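Local coordinates for Ras GTPase-activating-like protein IQGAP3 (Homo sapiens, PDB 3ISU) that probably acts as a signalling scaffold of the IQGAP family, binding calmodulin and Rho-type GTPases, here represented by its RGC (RasGAP C-terminal) domain, at residues Y27-L32 with G36-I41; D55-D60 with K64-A69. One frame throughout, in Å; residues are numbered along the deposited sequence.

Contact 1 (Y27-L32 with G36-I41)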
ATOM      1  N   TYR A  27      -8.617  -0.349  -0.051  1.00 26.30           N
ATOM      2  CA  TYR A  27      -8.647  -0.404   1.415  1.00 24.32           C
ATOM      3  C   TYR A  27      -8.475   0.972   2.003  1.00 24.67           C
ATOM      4  O   TYR A  27      -7.663   1.759   1.509  1.00 25.49           O
ATOM      5  CB  TYR A  27      -7.511  -1.272   1.979  1.00 26.03           C
ATOM      6  CG  TYR A  27      -7.704  -2.765   1.748  1.00 27.14           C
ATOM      7  CD1 TYR A  27      -8.753  -3.425   2.367  1.00 32.65           C
ATOM      8  CD2 TYR A  27      -6.871  -3.493   0.915  1.00 34.23           C
ATOM      9  CE1 TYR A  27      -8.979  -4.805   2.177  1.00 37.65           C
ATOM     10  CE2 TYR A  27      -7.078  -4.905   0.726  1.00 34.73           C
ATOM     11  CZ  TYR A  27      -8.125  -5.541   1.375  1.00 38.58           C
ATOM     12  OH  TYR A  27      -8.383  -6.922   1.216  1.00 42.41           O
ATOM     13  N   THR A  28      -9.155   1.234   3.109  1.00 23.20           N
ATOM     14  CA  THR A  28      -8.877   2.460   3.846  1.00 22.35           C
ATOM     15  C   THR A  28      -7.631   2.225   4.689  1.00 21.42           C
ATOM     16  O   THR A  28      -7.247   1.087   4.956  1.00 21.08           O
ATOM     17  CB  THR A  28     -10.053   2.860   4.768  1.00 20.92           C
ATOM     18  OG1 THR A  28     -10.138   1.938   5.867  1.00 20.58           O
ATOM     19  CG2 THR A  28     -11.402   2.919   3.983  1.00 24.19           C
ATOM     20  N   ALA A  29      -7.018   3.315   5.149  1.00 21.21           N
ATOM     21  CA  ALA A  29      -5.957   3.245   6.117  1.00 20.30           C
ATOM     22  C   ALA A  29      -6.367   2.475   7.355  1.00 20.79           C
ATOM     23  O   ALA A  29      -5.582   1.780   7.954  1.00 19.03           O
ATOM     24  CB  ALA A  29      -5.483   4.700   6.497  1.00 20.42           C
ATOM     25  N   ALA A  30      -7.632   2.598   7.769  1.00 20.69           N
ATOM     26  CA  ALA A  30      -8.076   1.934   8.951  1.00 20.70           C
ATOM     27  C   ALA A  30      -8.104   0.430   8.715  1.00 20.27           C
ATOM     28  O   ALA A  30      -7.785  -0.345   9.617  1.00 21.76           O
ATOM     29  CB  ALA A  30      -9.461   2.456   9.374  1.00 21.52           C
ATOM     30  N   GLN A  31      -8.527   0.017   7.534  1.00 20.57           N
ATOM     31  CA  GLN A  31      -8.513  -1.417   7.195  1.00 20.97           C
ATOM     32  C   GLN A  31      -7.090  -1.948   7.140  1.00 20.15           C
ATOM     33  O   GLN A  31      -6.794  -3.028   7.651  1.00 21.17           O
ATOM     34  CB  GLN A  31      -9.220  -1.653   5.875  1.00 21.61           C
ATOM     35  CG  GLN A  31     -10.733  -1.436   5.955  1.00 23.71           C
ATOM     36  CD  GLN A  31     -11.371  -1.515   4.610  1.00 27.60           C
ATOM     37  OE1 GLN A  31     -10.990  -0.831   3.674  1.00 22.81           O
ATOM     38  NE2 GLN A  31     -12.364  -2.419   4.483  1.00 35.36           N
ATOM     39  N   LEU A  32      -6.193  -1.180   6.551  1.00 20.26           N
ATOM     40  CA  LEU A  32      -4.774  -1.597   6.515  1.00 21.15           C
ATOM     41  C   LEU A  32      -4.118  -1.652   7.910  1.00 21.67           C
ATOM     42  O   LEU A  32      -3.295  -2.525   8.221  1.00 20.57           O
ATOM     43  CB  LEU A  32      -4.020  -0.686   5.584  1.00 19.83           C
ATOM     44  CG  LEU A  32      -4.366  -0.765   4.113  1.00 23.64           C
ATOM     45  CD1 LEU A  32      -3.326   0.083   3.422  1.00 21.89           C
ATOM     46  CD2 LEU A  32      -4.344  -2.174   3.599  1.00 23.29           C
ATOM     47  N   GLY A  36      -2.508  -4.920   9.958  1.00 23.76           N
ATOM     48  CA  GLY A  36      -1.111  -4.869  10.340  1.00 23.74           C
ATOM     49  C   GLY A  36      -0.203  -4.400   9.219  1.00 22.39           C
ATOM     50  O   GLY A  36       1.000  -4.265   9.437  1.00 22.74           O
ATOM     51  N   VAL A  37      -0.788  -4.090   8.064  1.00 21.27           N
ATOM     52  CA  VAL A  37      -0.065  -3.526   6.918  1.00 21.88           C
ATOM     53  C   VAL A  37       0.338  -2.087   7.144  1.00 22.36           C
ATOM     54  O   VAL A  37       1.462  -1.714   6.841  1.00 22.20           O
ATOM     55  CB  VAL A  37      -0.892  -3.664   5.591  1.00 22.47           C
ATOM     56  CG1 VAL A  37      -0.192  -2.986   4.410  1.00 21.70           C
ATOM     57  CG2 VAL A  37      -1.170  -5.141   5.262  1.00 22.57           C
ATOM     58  N   LEU A  38      -0.556  -1.256   7.697  1.00 21.32           N
ATOM     59  CA  LEU A  38      -0.222   0.126   8.004  1.00 22.16           C
ATOM     60  C   LEU A  38       0.242   0.210   9.432  1.00 23.00           C
ATOM     61  O   LEU A  38      -0.353  -0.431  10.295  1.00 24.64           O
ATOM     62  CB  LEU A  38      -1.431   1.046   7.823  1.00 23.00           C
ATOM     63  CG  LEU A  38      -1.175   2.535   8.012  1.00 23.61           C
ATOM     64  CD1 LEU A  38      -0.177   3.110   7.030  1.00 24.90           C
ATOM     65  CD2 LEU A  38      -2.518   3.312   7.906  1.00 28.02           C
ATOM     66  N   VAL A  39       1.320   0.961   9.661  1.00 22.86           N
ATOM     67  CA  VAL A  39       1.926   1.128  10.995  1.00 24.83           C
ATOM     68  C   VAL A  39       1.553   2.475  11.581  1.00 25.24           C
ATOM     69  O   VAL A  39       1.129   2.559  12.763  1.00 25.46           O
ATOM     70  CB  VAL A  39       3.476   0.997  10.901  1.00 25.80           C
ATOM     71  CG1 VAL A  39       4.148   1.413  12.217  1.00 28.16           C
ATOM     72  CG2 VAL A  39       3.815  -0.435  10.539  1.00 28.03           C
ATOM     73  N   GLU A  40       1.693   3.510  10.772  1.00 25.60           N
ATOM     74  CA  GLU A  40       1.413   4.891  11.163  1.00 27.91           C
ATOM     75  C   GLU A  40       1.274   5.795   9.972  1.00 26.82           C
ATOM     76  O   GLU A  40       1.771   5.499   8.864  1.00 26.29           O
ATOM     77  CB  GLU A  40       2.509   5.462  12.085  1.00 29.89           C
ATOM     78  CG  GLU A  40       3.779   5.849  11.403  1.00 35.60           C
ATOM     79  CD  GLU A  40       4.798   6.594  12.343  1.00 42.05           C
ATOM     80  OE1 GLU A  40       4.869   6.237  13.533  1.00 44.80           O
ATOM     81  OE2 GLU A  40       5.519   7.523  11.870  1.00 43.40           O
ATOM     82  N   ILE A  41       0.607   6.933  10.178  1.00 25.59           N
ATOM     83  CA  ILE A  41       0.650   8.015   9.227  1.00 26.39           C
ATOM     84  C   ILE A  41       1.057   9.230  10.044  1.00 29.10           C
ATOM     85  O   ILE A  41       0.312   9.712  10.915  1.00 27.92           O
ATOM     86  CB  ILE A  41      -0.674   8.285   8.464  1.00 25.73           C
ATOM     87  CG1 ILE A  41      -1.158   7.022   7.705  1.00 25.94           C
ATOM     88  CG2 ILE A  41      -0.462   9.415   7.513  1.00 26.70           C
ATOM     89  CD1 ILE A  41      -2.505   7.180   6.967  1.00 22.99           C
TER

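Contact 2 (D55-D60 with K64-A69)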
ATOM      1  N   ASP A  55      -5.789   2.363  -3.349  1.00 26.95           N
ATOM      2  CA  ASP A  55      -6.211   1.462  -4.404  1.00 28.46           C
ATOM      3  C   ASP A  55      -4.952   0.941  -5.058  1.00 27.83           C
ATOM      4  O   ASP A  55      -4.146   1.743  -5.542  1.00 28.12           O
ATOM      5  CB  ASP A  55      -7.033   2.172  -5.475  1.00 29.18           C
ATOM      6  CG  ASP A  55      -8.465   2.487  -5.003  1.00 35.70           C
ATOM      7  OD1 ASP A  55      -9.300   1.540  -4.902  1.00 38.07           O
ATOM      8  OD2 ASP A  55      -8.740   3.685  -4.733  1.00 39.71           O
ATOM      9  N   ILE A  56      -4.821  -0.380  -5.108  1.00 26.50           N
ATOM     10  CA  ILE A  56      -3.629  -1.034  -5.632  1.00 26.16           C
ATOM     11  C   ILE A  56      -4.035  -1.928  -6.796  1.00 25.52           C
ATOM     12  O   ILE A  56      -4.972  -2.705  -6.678  1.00 25.38           O
ATOM     13  CB  ILE A  56      -2.899  -1.868  -4.553  1.00 26.73           C
ATOM     14  CG1 ILE A  56      -2.604  -1.018  -3.329  1.00 28.63           C
ATOM     15  CG2 ILE A  56      -1.571  -2.399  -5.090  1.00 24.67           C
ATOM     16  CD1 ILE A  56      -1.494  -1.635  -2.398  1.00 35.87           C
ATOM     17  N   THR A  57      -3.367  -1.752  -7.917  1.00 26.32           N
ATOM     18  CA  THR A  57      -3.641  -2.523  -9.124  1.00 27.49           C
ATOM     19  C   THR A  57      -2.333  -3.016  -9.700  1.00 26.80           C
ATOM     20  O   THR A  57      -1.296  -2.414  -9.478  1.00 25.77           O
ATOM     21  CB  THR A  57      -4.363  -1.646 -10.184  1.00 27.99           C
ATOM     22  OG1 THR A  57      -3.626  -0.430 -10.328  1.00 29.27           O
ATOM     23  CG2 THR A  57      -5.782  -1.314  -9.749  1.00 29.00           C
ATOM     24  N   PRO A  58      -2.374  -4.118 -10.482  1.00 28.87           N
ATOM     25  CA  PRO A  58      -1.157  -4.579 -11.125  1.00 28.58           C
ATOM     26  C   PRO A  58      -0.688  -3.577 -12.149  1.00 28.92           C
ATOM     27  O   PRO A  58      -1.523  -2.938 -12.840  1.00 28.94           O
ATOM     28  CB  PRO A  58      -1.590  -5.925 -11.796  1.00 29.49           C
ATOM     29  CG  PRO A  58      -2.886  -6.260 -11.163  1.00 30.78           C
ATOM     30  CD  PRO A  58      -3.533  -4.938 -10.887  1.00 28.08           C
ATOM     31  N   GLY A  59       0.622  -3.397 -12.225  1.00 29.04           N
ATOM     32  CA  GLY A  59       1.241  -2.440 -13.111  1.00 30.17           C
ATOM     33  C   GLY A  59       1.566  -3.083 -14.444  1.00 31.04           C
ATOM     34  O   GLY A  59       1.138  -4.211 -14.729  1.00 29.88           O
ATOM     35  N   ASP A  60       2.454  -2.415 -15.166  1.00 32.17           N
ATOM     36  CA  ASP A  60       2.730  -2.738 -16.546  1.00 34.10           C
ATOM     37  C   ASP A  60       4.026  -3.558 -16.721  1.00 33.44           C
ATOM     38  O   ASP A  60       4.583  -3.626 -17.801  1.00 33.08           O
ATOM     39  CB  ASP A  60       2.732  -1.416 -17.357  1.00 35.64           C
ATOM     40  CG  ASP A  60       3.948  -0.554 -17.120  1.00 38.95           C
ATOM     41  OD1 ASP A  60       4.779  -0.795 -16.215  1.00 46.67           O
ATOM     42  OD2 ASP A  60       4.099   0.418 -17.901  1.00 49.85           O
ATOM     43  N   LYS A  64       5.173  -5.444 -10.563  1.00 21.90           N
ATOM     44  CA  LYS A  64       4.954  -3.991 -10.387  1.00 22.64           C
ATOM     45  C   LYS A  64       3.499  -3.765 -10.031  1.00 22.63           C
ATOM     46  O   LYS A  64       2.607  -4.365 -10.625  1.00 22.94           O
ATOM     47  CB  LYS A  64       5.303  -3.230 -11.652  1.00 23.61           C
ATOM     48  CG  LYS A  64       5.160  -1.708 -11.566  1.00 27.21           C
ATOM     49  CD  LYS A  64       5.757  -1.141 -12.862  1.00 31.40           C
ATOM     50  CE  LYS A  64       5.927   0.357 -12.864  1.00 35.59           C
ATOM     51  NZ  LYS A  64       6.413   0.747 -14.233  1.00 36.69           N
ATOM     52  N   PHE A  65       3.262  -2.903  -9.047  1.00 22.61           N
ATOM     53  CA  PHE A  65       1.912  -2.548  -8.622  1.00 23.71           C
ATOM     54  C   PHE A  65       1.804  -1.040  -8.560  1.00 26.38           C
ATOM     55  O   PHE A  65       2.762  -0.364  -8.166  1.00 27.90           O
ATOM     56  CB  PHE A  65       1.602  -3.100  -7.257  1.00 23.42           C
ATOM     57  CG  PHE A  65       1.703  -4.577  -7.203  1.00 24.89           C
ATOM     58  CD1 PHE A  65       0.611  -5.367  -7.463  1.00 27.97           C
ATOM     59  CD2 PHE A  65       2.913  -5.176  -6.944  1.00 25.59           C
ATOM     60  CE1 PHE A  65       0.710  -6.757  -7.420  1.00 32.68           C
ATOM     61  CE2 PHE A  65       3.015  -6.587  -6.899  1.00 24.83           C
ATOM     62  CZ  PHE A  65       1.931  -7.362  -7.150  1.00 30.19           C
ATOM     63  N   GLU A  66       0.672  -0.538  -9.032  1.00 26.84           N
ATOM     64  CA  GLU A  66       0.431   0.883  -9.063  1.00 28.07           C
ATOM     65  C   GLU A  66      -0.415   1.180  -7.844  1.00 26.54           C
ATOM     66  O   GLU A  66      -1.429   0.523  -7.619  1.00 24.74           O
ATOM     67  CB  GLU A  66      -0.288   1.225 -10.361  1.00 28.63           C
ATOM     68  CG  GLU A  66      -0.497   2.688 -10.562  1.00 37.02           C
ATOM     69  CD  GLU A  66      -0.874   2.977 -12.015  1.00 43.74           C
ATOM     70  OE1 GLU A  66       0.057   3.034 -12.854  1.00 48.64           O
ATOM     71  OE2 GLU A  66      -2.093   3.093 -12.301  1.00 50.41           O
ATOM     72  N   VAL A  67       0.056   2.109  -7.015  1.00 27.00           N
ATOM     73  CA  VAL A  67      -0.651   2.496  -5.805  1.00 26.87           C
ATOM     74  C   VAL A  67      -1.183   3.902  -6.020  1.00 27.35           C
ATOM     75  O   VAL A  67      -0.435   4.817  -6.346  1.00 26.45           O
ATOM     76  CB  VAL A  67       0.240   2.480  -4.553  1.00 27.72           C
ATOM     77  CG1 VAL A  67      -0.590   2.742  -3.299  1.00 27.36           C
ATOM     78  CG2 VAL A  67       0.941   1.130  -4.420  1.00 29.61           C
ATOM     79  N   ASN A  68      -2.486   4.034  -5.880  1.00 26.64           N
ATOM     80  CA  ASN A  68      -3.152   5.304  -5.914  1.00 27.38           C
ATOM     81  C   ASN A  68      -3.670   5.483  -4.506  1.00 27.55           C
ATOM     82  O   ASN A  68      -3.824   4.489  -3.734  1.00 27.69           O
ATOM     83  CB  ASN A  68      -4.285   5.256  -6.943  1.00 27.79           C
ATOM     84  CG  ASN A  68      -3.792   5.490  -8.324  1.00 31.91           C
ATOM     85  OD1 ASN A  68      -3.426   6.621  -8.666  1.00 33.78           O
ATOM     86  ND2 ASN A  68      -3.756   4.440  -9.142  1.00 32.37           N
ATOM     87  N   ALA A  69      -3.882   6.740  -4.117  1.00 25.78           N
ATOM     88  CA  ALA A  69      -4.410   7.027  -2.819  1.00 25.16           C
ATOM     89  C   ALA A  69      -5.142   8.363  -2.837  1.00 26.28           C
ATOM     90  O   ALA A  69      -4.853   9.239  -3.693  1.00 25.05           O
ATOM     91  CB  ALA A  69      -3.336   7.045  -1.763  1.00 24.25           C
TER
HETATM   92  O   HOH W   1      -4.183   1.608  -8.393  1.00 28.16           O

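Contact 1 (Y27-L32 with G36-I41)
Leu32 O is met by two backbone N-H groups just past its helix, those of Val37 and Leu38. The bond from Leu38 N is 3.1 Å long and nearly straight (173°), though the donor stands above the carbonyl plane; that from Val37 N to the same oxygen, at 3.0 Å, is weak because its N-H is bent well away. Beside these bonds the aliphatic groups meet: Leu32 CB lies 3.8 Å from Leu38 CB. With CG anti to the backbone N (chi1 -175°), Leu38 turns toward the helix, and its CD2 meets Ala29 O at 3.4 Å and Ala29 CB at 3.6 Å. A small alanine suits a place where the next strand comes so near; Ala29 CB also meets Ile41 CD1 at 3.9 Å. Gly36 ends helix 29-35 in a Schellman motif, its positive phi one that would press a side chain against the preceding carbonyl oxygen, and after Val37 the chain enters strand 38-41. At the other end Thr28 and Gln31 form a capping box: the short Thr28 OG1 accepts from Gln31 N at 3.0 Å, an N-H with no helical carbonyl before it, while the longer Gln31 amide reaches back, OE1 receiving Thr28 N on an in-plane lone pair at 2.8 Å. Farther out, Phe49 packs on Ala29 and Leu38, Phe54 on Ala29 and Leu32, and Leu113 of helix 107-119 on Leu32 and Val37.

Contact 2 (D55-D60 with K64-A69)
Ile56 and Phe65 make the close-packed side of this antiparallel hairpin, Ile56 CG2 resting 3.9 Å from Phe65 CB and Ile56 CD1 4.2 Å from Val67 CG2; branched and aromatic residues suit this buried face. Asp55 and Asn68 exchange two backbone bonds, as do Thr57 and Glu66, and Gly59 N adds a shorter one to Lys64 O (2.7 Å). A side chain on Gly59 would run into Lys64 CG. The other face, of partly exposed Asp55, Thr57, Glu66 and Asn68, is looser and polar. There Thr57 and Glu66 lie side by side, and one water donates to Asp55 O and Glu66 O, accepts from Asn68 ND2 and bonds to Thr57 OG1. Near the turn Lys64, with CG anti to the backbone N (chi1 -178°) and the chain extended beyond, runs alongside exposed Asp60; Lys64 NZ forms a salt bridge with Asp60 OD1, 3.0 Å away on the syn side and 26° out of the carboxylate plane. With an alanine at Lys64, Asp60 would probably lose its charged mate and the long chain beside it. Strands 25-28 and 74-82 flank the hairpin, His26 ND1 hydrogen-bonding to Asp55 OD1 and Gln80 NE2 to Glu66 OE1, while helix 107-119 packs Phe118 against Ile56, Pro58 and the Phe65 ring.

Contacts 1 and 2 come in series along the chain: the helix-to-strand connection of residues 27-41 is complete before the hairpin of 55-69 begins. Their centres lie 16 Å apart, on opposite sides of the chain's centre, and their nearest atoms, about 5 Å apart, do not touch. They share a sheet, since strand 25-28, which leads into contact 1, pairs with strand 52-58 of contact 2. Strand 38-41 instead belongs to the second, three-stranded sheet, so contact 1 links the two sheets whereas contact 2 lies within the four-stranded one. Helix 107-119 packs against residues of both contacts, so the two belong to one compact domain.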